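Local coordinates for trans-4-hydroxy-L-proline dehydratase (Clostridioides difficile 70-100-2010, PDB 6VXC), which catalyses the radical-based dehydration of trans-4-hydroxy-L-proline to (S)-1-pyrroline-5-carboxylate in anaerobic hydroxyproline breakdown, as a member of the glycyl radical enzyme family, at residues 41-46 with 100-105; 398-403 with 427-432. One frame throughout, in Å; residues are numbered along the deposited sequence.

Contact 1: 41-46 with 100-105; sequences PHISIE and APTYPE
Ile43 lies beside Ala100 in a parallel beta bridge of the two-stranded sheet formed by strands 42-44 and 99-101. The backbone of Ala100 carries the pairing with both its polar atoms. Its N donates to His42 O (2.8 Å, 164° at the hydrogen), while its O accepts from Ser44 N at 2.7 Å. Two C-H...O contacts add to these bonds: Ile43 CA approaches Ala100 O, and further along Pro101 CA points at Ser44 O over 3.4 Å.

Beyond the bond from Ser44 N, water takes over from direct pairing. One water donates to Ser44 O and accepts from Thr102 N, each at 2.9 Å, and so bridges the two segments where a direct backbone bond would otherwise continue the ladder.

The apolar contacts are few. Ile43 and Ala100 turn their side chains to the same side of the sheet, and the methyl CD1 of Ile43 comes within 4.3 Å of Thr102 CG2. Helix 46-58 packs against Pro101 and Thr102, and Ile45 also leans on Ile134 of helix 129-143. With CG1 of Ile45 set opposite its backbone N (chi1 -156°), the branch swings back to the neighbouring segment, where CD1 rests 3.9 Å from Thr102 OG1.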
ATOM      1  N   PRO A  41      16.837   1.938  12.275  1.00 21.01           N
ATOM      2  CA  PRO A  41      15.813   2.938  11.931  1.00 19.43           C
ATOM      3  C   PRO A  41      15.955   4.200  12.780  1.00 18.32           C
ATOM      4  O   PRO A  41      16.039   4.131  14.007  1.00 19.71           O
ATOM      5  CB  PRO A  41      14.489   2.211  12.205  1.00 14.91           C
ATOM      6  CG  PRO A  41      14.815   1.081  13.070  1.00 22.25           C
ATOM      7  CD  PRO A  41      16.279   0.751  12.941  1.00 20.06           C
ATOM      8  N   HIS A  42      15.959   5.351  12.111  1.00 17.63           N
ATOM      9  CA  HIS A  42      16.151   6.646  12.753  1.00 18.75           C
ATOM     10  C   HIS A  42      15.547   7.724  11.861  1.00 19.69           C
ATOM     11  O   HIS A  42      15.271   7.497  10.681  1.00 19.74           O
ATOM     12  CB  HIS A  42      17.640   6.920  12.997  1.00 18.26           C
ATOM     13  CG  HIS A  42      18.438   7.052  11.734  1.00 17.96           C
ATOM     14  ND1 HIS A  42      18.795   5.966  10.962  1.00 18.12           N
ATOM     15  CD2 HIS A  42      18.933   8.141  11.098  1.00 17.58           C
ATOM     16  CE1 HIS A  42      19.478   6.379   9.910  1.00 16.75           C
ATOM     17  NE2 HIS A  42      19.581   7.695   9.969  1.00 19.54           N
ATOM     18  N   ILE A  43      15.362   8.907  12.426  1.00 19.50           N
ATOM     19  CA  ILE A  43      14.830  10.023  11.653  1.00 19.80           C
ATOM     20  C   ILE A  43      15.971  10.952  11.247  1.00 20.02           C
ATOM     21  O   ILE A  43      16.994  11.078  11.933  1.00 22.09           O
ATOM     22  CB  ILE A  43      13.713  10.798  12.391  1.00 22.48           C
ATOM     23  CG1 ILE A  43      14.248  11.596  13.563  1.00 21.80           C
ATOM     24  CG2 ILE A  43      12.631   9.856  12.889  1.00 17.28           C
ATOM     25  CD1 ILE A  43      13.222  12.592  14.072  1.00 28.98           C
ATOM     26  N   SER A  44      15.814  11.540  10.066  1.00 17.72           N
ATOM     27  CA  SER A  44      16.732  12.510   9.485  1.00 17.75           C
ATOM     28  C   SER A  44      15.997  13.841   9.391  1.00 21.09           C
ATOM     29  O   SER A  44      14.970  13.934   8.709  1.00 22.30           O
ATOM     30  CB  SER A  44      17.213  12.051   8.107  1.00 19.49           C
ATOM     31  OG  SER A  44      17.963  13.059   7.444  1.00 26.08           O
ATOM     32  N   ILE A  45      16.502  14.852  10.104  1.00 20.24           N
ATOM     33  CA  ILE A  45      15.822  16.138  10.226  1.00 22.61           C
ATOM     34  C   ILE A  45      16.203  17.119   9.123  1.00 20.06           C
ATOM     35  O   ILE A  45      15.647  18.223   9.068  1.00 19.64           O
ATOM     36  CB  ILE A  45      16.125  16.755  11.609  1.00 23.59           C
ATOM     37  CG1 ILE A  45      15.026  17.735  12.029  1.00 21.27           C
ATOM     38  CG2 ILE A  45      17.510  17.412  11.610  1.00 20.82           C
ATOM     39  CD1 ILE A  45      13.674  17.075  12.261  1.00 22.49           C
ATOM     40  N   GLU A  46      17.140  16.759   8.240  1.00 22.82           N
ATOM     41  CA  GLU A  46      17.635  17.739   7.279  1.00 21.04           C
ATOM     42  C   GLU A  46      16.538  18.217   6.337  1.00 19.88           C
ATOM     43  O   GLU A  46      16.481  19.403   5.984  1.00 23.01           O
ATOM     44  CB  GLU A  46      18.793  17.163   6.475  1.00 21.61           C
ATOM     45  CG  GLU A  46      19.405  18.195   5.577  1.00 24.69           C
ATOM     46  CD  GLU A  46      20.618  17.698   4.850  1.00 28.01           C
ATOM     47  OE1 GLU A  46      20.431  17.091   3.784  1.00 28.45           O
ATOM     48  OE2 GLU A  46      21.746  17.902   5.340  1.00 35.87           O
ATOM     49  N   ALA A 100      14.732   7.950   7.944  1.00 15.11           N
ATOM     50  CA  ALA A 100      13.515   8.505   7.361  1.00 15.24           C
ATOM     51  C   ALA A 100      13.525  10.026   7.465  1.00 17.11           C
ATOM     52  O   ALA A 100      13.739  10.565   8.559  1.00 17.93           O
ATOM     53  CB  ALA A 100      12.274   7.966   8.062  1.00 16.51           C
ATOM     54  N   PRO A 101      13.290  10.750   6.380  1.00 16.78           N
ATOM     55  CA  PRO A 101      13.024  12.185   6.505  1.00 15.32           C
ATOM     56  C   PRO A 101      11.714  12.408   7.247  1.00 16.36           C
ATOM     57  O   PRO A 101      10.921  11.487   7.449  1.00 14.25           O
ATOM     58  CB  PRO A 101      12.921  12.668   5.056  1.00 13.43           C
ATOM     59  CG  PRO A 101      13.429  11.533   4.218  1.00 16.19           C
ATOM     60  CD  PRO A 101      13.183  10.286   4.993  1.00 13.47           C
ATOM     61  N   THR A 102      11.489  13.660   7.655  1.00 15.27           N
ATOM     62  CA  THR A 102      10.221  14.072   8.242  1.00 16.18           C
ATOM     63  C   THR A 102       9.525  15.075   7.339  1.00 14.29           C
ATOM     64  O   THR A 102      10.154  15.764   6.532  1.00 16.70           O
ATOM     65  CB  THR A 102      10.376  14.707   9.629  1.00 14.50           C
ATOM     66  OG1 THR A 102      11.144  15.904   9.522  1.00 18.10           O
ATOM     67  CG2 THR A 102      11.035  13.759  10.606  1.00 17.04           C
ATOM     68  N   TYR A 103       8.215  15.178   7.523  1.00 13.75           N
ATOM     69  CA  TYR A 103       7.347  15.929   6.622  1.00 16.29           C
ATOM     70  C   TYR A 103       6.410  16.815   7.441  1.00 15.13           C
ATOM     71  O   TYR A 103       5.201  16.580   7.500  1.00 15.66           O
ATOM     72  CB  TYR A 103       6.582  14.966   5.710  1.00 14.39           C
ATOM     73  CG  TYR A 103       7.501  14.072   4.876  1.00 14.96           C
ATOM     74  CD1 TYR A 103       8.095  12.947   5.430  1.00 15.39           C
ATOM     75  CD2 TYR A 103       7.799  14.380   3.556  1.00 14.74           C
ATOM     76  CE1 TYR A 103       8.942  12.140   4.696  1.00 15.18           C
ATOM     77  CE2 TYR A 103       8.658  13.559   2.801  1.00 14.43           C
ATOM     78  CZ  TYR A 103       9.221  12.441   3.383  1.00 14.42           C
ATOM     79  OH  TYR A 103      10.082  11.611   2.666  1.00 15.51           O
ATOM     80  N   PRO A 104       6.943  17.865   8.076  1.00 17.78           N
ATOM     81  CA  PRO A 104       6.111  18.703   8.961  1.00 14.51           C
ATOM     82  C   PRO A 104       5.051  19.525   8.235  1.00 14.13           C
ATOM     83  O   PRO A 104       4.129  20.020   8.893  1.00 17.03           O
ATOM     84  CB  PRO A 104       7.138  19.610   9.645  1.00 14.57           C
ATOM     85  CG  PRO A 104       8.270  19.697   8.668  1.00 14.28           C
ATOM     86  CD  PRO A 104       8.335  18.339   8.012  1.00 13.90           C
ATOM     87  N   GLU A 105       5.125  19.661   6.906  1.00 14.56           N
ATOM     88  CA  GLU A 105       4.027  20.286   6.180  1.00 14.63           C
ATOM     89  C   GLU A 105       2.765  19.437   6.216  1.00 13.98           C
ATOM     90  O   GLU A 105       1.673  19.952   5.942  1.00 13.52           O
ATOM     91  CB  GLU A 105       4.416  20.561   4.728  1.00 15.45           C
ATOM     92  CG  GLU A 105       4.714  19.302   3.907  1.00 14.43           C
ATOM     93  CD  GLU A 105       6.184  18.972   3.882  1.00 14.95           C
ATOM     94  OE1 GLU A 105       6.808  19.162   2.814  1.00 18.61           O
ATOM     95  OE2 GLU A 105       6.729  18.585   4.936  1.00 17.25           O
TER
HETATM   96  O   HOH W   1      13.183  16.006   7.899  1.00 18.14           O

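Contact 2: 398-403 with 427-432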
ATOM      1  N   ASN A 398       6.006  -9.299  -6.553  1.00 11.38           N
ATOM      2  CA  ASN A 398       4.854 -10.159  -6.801  1.00  9.31           C
ATOM      3  C   ASN A 398       4.769 -10.507  -8.278  1.00  8.94           C
ATOM      4  O   ASN A 398       5.477  -9.938  -9.114  1.00 12.29           O
ATOM      5  CB  ASN A 398       3.567  -9.469  -6.336  1.00  7.59           C
ATOM      6  CG  ASN A 398       3.631  -9.105  -4.893  1.00  8.28           C
ATOM      7  OD1 ASN A 398       3.827  -9.966  -4.052  1.00 12.07           O
ATOM      8  ND2 ASN A 398       3.554  -7.837  -4.599  1.00 11.38           N
ATOM      9  N   VAL A 399       3.837 -11.402  -8.610  1.00 10.28           N
ATOM     10  CA  VAL A 399       3.665 -11.869  -9.977  1.00 10.71           C
ATOM     11  C   VAL A 399       2.220 -11.667 -10.423  1.00 10.64           C
ATOM     12  O   VAL A 399       1.285 -11.778  -9.624  1.00 10.14           O
ATOM     13  CB  VAL A 399       4.096 -13.350 -10.119  1.00  9.63           C
ATOM     14  CG1 VAL A 399       5.569 -13.484  -9.736  1.00  8.38           C
ATOM     15  CG2 VAL A 399       3.212 -14.293  -9.307  1.00  8.09           C
ATOM     16  N   GLN A 400       2.065 -11.292 -11.689  1.00 13.29           N
ATOM     17  CA  GLN A 400       0.794 -11.326 -12.394  1.00 10.79           C
ATOM     18  C   GLN A 400       0.726 -12.617 -13.198  1.00 11.17           C
ATOM     19  O   GLN A 400       1.598 -12.888 -14.031  1.00 12.03           O
ATOM     20  CB  GLN A 400       0.628 -10.119 -13.317  1.00 10.12           C
ATOM     21  CG  GLN A 400      -0.068  -8.918 -12.699  1.00  7.13           C
ATOM     22  CD  GLN A 400      -0.526  -7.914 -13.752  1.00  9.55           C
ATOM     23  OE1 GLN A 400      -1.179  -8.281 -14.729  1.00 15.96           O
ATOM     24  NE2 GLN A 400      -0.147  -6.649 -13.578  1.00 11.63           N
ATOM     25  N   ILE A 401      -0.320 -13.388 -12.966  1.00 10.87           N
ATOM     26  CA  ILE A 401      -0.540 -14.652 -13.635  1.00 10.89           C
ATOM     27  C   ILE A 401      -1.717 -14.459 -14.573  1.00 11.15           C
ATOM     28  O   ILE A 401      -2.804 -14.078 -14.135  1.00 11.87           O
ATOM     29  CB  ILE A 401      -0.803 -15.778 -12.624  1.00 10.99           C
ATOM     30  CG1 ILE A 401       0.371 -15.921 -11.642  1.00 10.36           C
ATOM     31  CG2 ILE A 401      -1.138 -17.072 -13.346  1.00 11.81           C
ATOM     32  CD1 ILE A 401       1.745 -16.127 -12.280  1.00 10.39           C
ATOM     33  N   SER A 402      -1.486 -14.707 -15.856  1.00 11.91           N
ATOM     34  CA  SER A 402      -2.479 -14.675 -16.917  1.00 12.07           C
ATOM     35  C   SER A 402      -2.758 -16.093 -17.394  1.00 13.05           C
ATOM     36  O   SER A 402      -1.929 -16.991 -17.244  1.00 14.06           O
ATOM     37  CB  SER A 402      -1.976 -13.809 -18.092  1.00 10.30           C
ATOM     38  OG  SER A 402      -2.730 -13.998 -19.279  1.00 14.12           O
ATOM     39  N   LYS A 403      -3.930 -16.277 -18.010  1.00 13.68           N
ATOM     40  CA  LYS A 403      -4.177 -17.505 -18.760  1.00 13.64           C
ATOM     41  C   LYS A 403      -3.124 -17.722 -19.846  1.00 13.76           C
ATOM     42  O   LYS A 403      -2.961 -18.848 -20.319  1.00 15.94           O
ATOM     43  CB  LYS A 403      -5.570 -17.464 -19.381  1.00 15.24           C
ATOM     44  CG  LYS A 403      -5.716 -16.368 -20.408  1.00 16.30           C
ATOM     45  CD  LYS A 403      -7.118 -16.282 -20.983  1.00 19.27           C
ATOM     46  CE  LYS A 403      -7.177 -15.226 -22.092  1.00 18.58           C
ATOM     47  NZ  LYS A 403      -8.512 -15.157 -22.751  1.00 25.73           N
ATOM     48  N   TYR A 427      -1.501 -12.343  -8.558  1.00  9.88           N
ATOM     49  CA  TYR A 427      -2.593 -11.501  -9.033  1.00  9.01           C
ATOM     50  C   TYR A 427      -3.083 -11.995 -10.387  1.00  9.76           C
ATOM     51  O   TYR A 427      -2.280 -12.394 -11.234  1.00 11.47           O
ATOM     52  CB  TYR A 427      -2.172 -10.023  -9.171  1.00 10.08           C
ATOM     53  CG  TYR A 427      -1.630  -9.404  -7.908  1.00 10.53           C
ATOM     54  CD1 TYR A 427      -2.489  -9.029  -6.880  1.00  9.15           C
ATOM     55  CD2 TYR A 427      -0.269  -9.173  -7.757  1.00  9.58           C
ATOM     56  CE1 TYR A 427      -2.005  -8.475  -5.709  1.00 10.20           C
ATOM     57  CE2 TYR A 427       0.231  -8.616  -6.598  1.00 13.44           C
ATOM     58  CZ  TYR A 427      -0.644  -8.266  -5.574  1.00 11.21           C
ATOM     59  OH  TYR A 427      -0.143  -7.706  -4.431  1.00 14.11           O
ATOM     60  N   ASN A 428      -4.399 -11.924 -10.594  1.00  8.70           N
ATOM     61  CA  ASN A 428      -5.062 -12.430 -11.798  1.00 10.36           C
ATOM     62  C   ASN A 428      -5.086 -11.338 -12.866  1.00 11.76           C
ATOM     63  O   ASN A 428      -5.859 -10.379 -12.772  1.00 10.79           O
ATOM     64  CB  ASN A 428      -6.472 -12.904 -11.458  1.00  8.44           C
ATOM     65  CG  ASN A 428      -7.213 -13.479 -12.655  1.00 10.08           C
ATOM     66  OD1 ASN A 428      -6.760 -13.371 -13.788  1.00 10.95           O
ATOM     67  ND2 ASN A 428      -8.346 -14.130 -12.394  1.00  9.06           N
ATOM     68  N   THR A 429      -4.245 -11.494 -13.889  1.00 10.88           N
ATOM     69  CA  THR A 429      -4.154 -10.490 -14.949  1.00  9.36           C
ATOM     70  C   THR A 429      -5.502 -10.244 -15.613  1.00 10.26           C
ATOM     71  O   THR A 429      -5.862  -9.090 -15.891  1.00 10.80           O
ATOM     72  CB  THR A 429      -3.116 -10.911 -15.991  1.00  8.91           C
ATOM     73  OG1 THR A 429      -1.813 -10.928 -15.401  1.00 10.69           O
ATOM     74  CG2 THR A 429      -3.152  -9.980 -17.202  1.00 12.05           C
ATOM     75  N   GLU A 430      -6.258 -11.304 -15.889  1.00 10.08           N
ATOM     76  CA  GLU A 430      -7.543 -11.101 -16.554  1.00 12.45           C
ATOM     77  C   GLU A 430      -8.523 -10.359 -15.656  1.00 11.59           C
ATOM     78  O   GLU A 430      -9.322  -9.568 -16.154  1.00 12.07           O
ATOM     79  CB  GLU A 430      -8.147 -12.425 -17.032  1.00 11.36           C
ATOM     80  CG  GLU A 430      -7.577 -12.840 -18.395  1.00 15.08           C
ATOM     81  CD  GLU A 430      -6.136 -13.307 -18.281  1.00 13.89           C
ATOM     82  OE1 GLU A 430      -5.921 -14.264 -17.527  1.00 13.04           O
ATOM     83  OE2 GLU A 430      -5.229 -12.699 -18.900  1.00 14.90           O
ATOM     84  N   ALA A 431      -8.475 -10.592 -14.341  1.00 10.62           N
ATOM     85  CA  ALA A 431      -9.333  -9.832 -13.442  1.00 11.09           C
ATOM     86  C   ALA A 431      -8.928  -8.365 -13.412  1.00  9.71           C
ATOM     87  O   ALA A 431      -9.775  -7.472 -13.515  1.00 12.69           O
ATOM     88  CB  ALA A 431      -9.296 -10.442 -12.038  1.00  8.86           C
ATOM     89  N   ILE A 432      -7.629  -8.099 -13.301  1.00 11.43           N
ATOM     90  CA  ILE A 432      -7.126  -6.723 -13.299  1.00 10.42           C
ATOM     91  C   ILE A 432      -7.620  -5.962 -14.522  1.00 10.78           C
ATOM     92  O   ILE A 432      -8.135  -4.841 -14.416  1.00 11.22           O
ATOM     93  CB  ILE A 432      -5.589  -6.720 -13.226  1.00 10.47           C
ATOM     94  CG1 ILE A 432      -5.118  -7.164 -11.834  1.00 10.87           C
ATOM     95  CG2 ILE A 432      -5.059  -5.360 -13.616  1.00 11.04           C
ATOM     96  CD1 ILE A 432      -3.657  -7.578 -11.798  1.00 11.19           C
TER
HETATM   97  O   HOH W   2      -4.903 -16.026 -14.521  1.00 11.67           O
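The ring of Tyr427 meets Asn398 at its edge: CB of the asparagine lies near the ring plane, 3.5 Å from Tyr427 CE2, and ND2 lies in that plane, by the hydroxyl end. The Asn398 amide stands almost perpendicular to the ring, at 88°. Its polar atoms turn elsewhere, OD1 to Ala425 N and ND2 to Asn362 and Ser396, while Tyr427 OH bonds to Cys454 O and Asn362 ND2. A second amide, that of Gln400, is held through OE1, where Thr429 OG1 donates onto a lone pair in the carbonyl plane (2.8 Å). Ile432 CD1 packs against Gln400 CD at 3.7 Å, and NE2 reaches Asn364 and Gly449, so both ends of the amide are fixed.

The backbones pair as parallel strands. Tyr427 N donates to Val399 O, Ile401 N to Tyr427 O in a nearly straight bond (2.8 Å, 173°), and Thr429 N to Ile401 O. This last bond ties the first turn of helix 429-438 to the strand.

Asn428 is the N-cap, its OD1 accepting weakly from the N atoms of Glu430 and Ala431 while ND2 donates to Gly753 O. Glu430, bent at chi2 (72°), folds its carboxylate back over the strand end and is met on the syn side of both oxygens: OE2 takes Ser402 OG at 2.8 Å, and OE1 takes Lys403 N at 2.9 Å. Both donors lie somewhat out of the carboxylate plane, Lys403 N more so.

Strand 396-401, helix 407-418 and strand 426-428 form a beta-alpha-beta unit of the pyruvate formate-lyase-like fold. Its second strand carries Tyr427 to within about 6 Å, side chain to side chain, of Cys454, the probable thiyl radical site.

How the contacts relate
Both contacts are parallel strand pairings within the same pyruvate formate-lyase-like region, yet they have no strand or helix in common and lie on opposite sides of the chain's centre, their centres about 37 Å apart. Both are largely buried, with a solvent-facing margin in contact 2 at Lys403. Contact 1 joins segments 54 residues apart in a small sheet of two, remote from the active site, and relies on main-chain bonds and one water. Contact 2 joins neighbouring strands of a five-stranded mixed sheet; polar side chains there add hydroxyl, amide and carboxylate bonds, and it buries twice the surface, 496 against 249 Å², beside the probable catalytic cysteine.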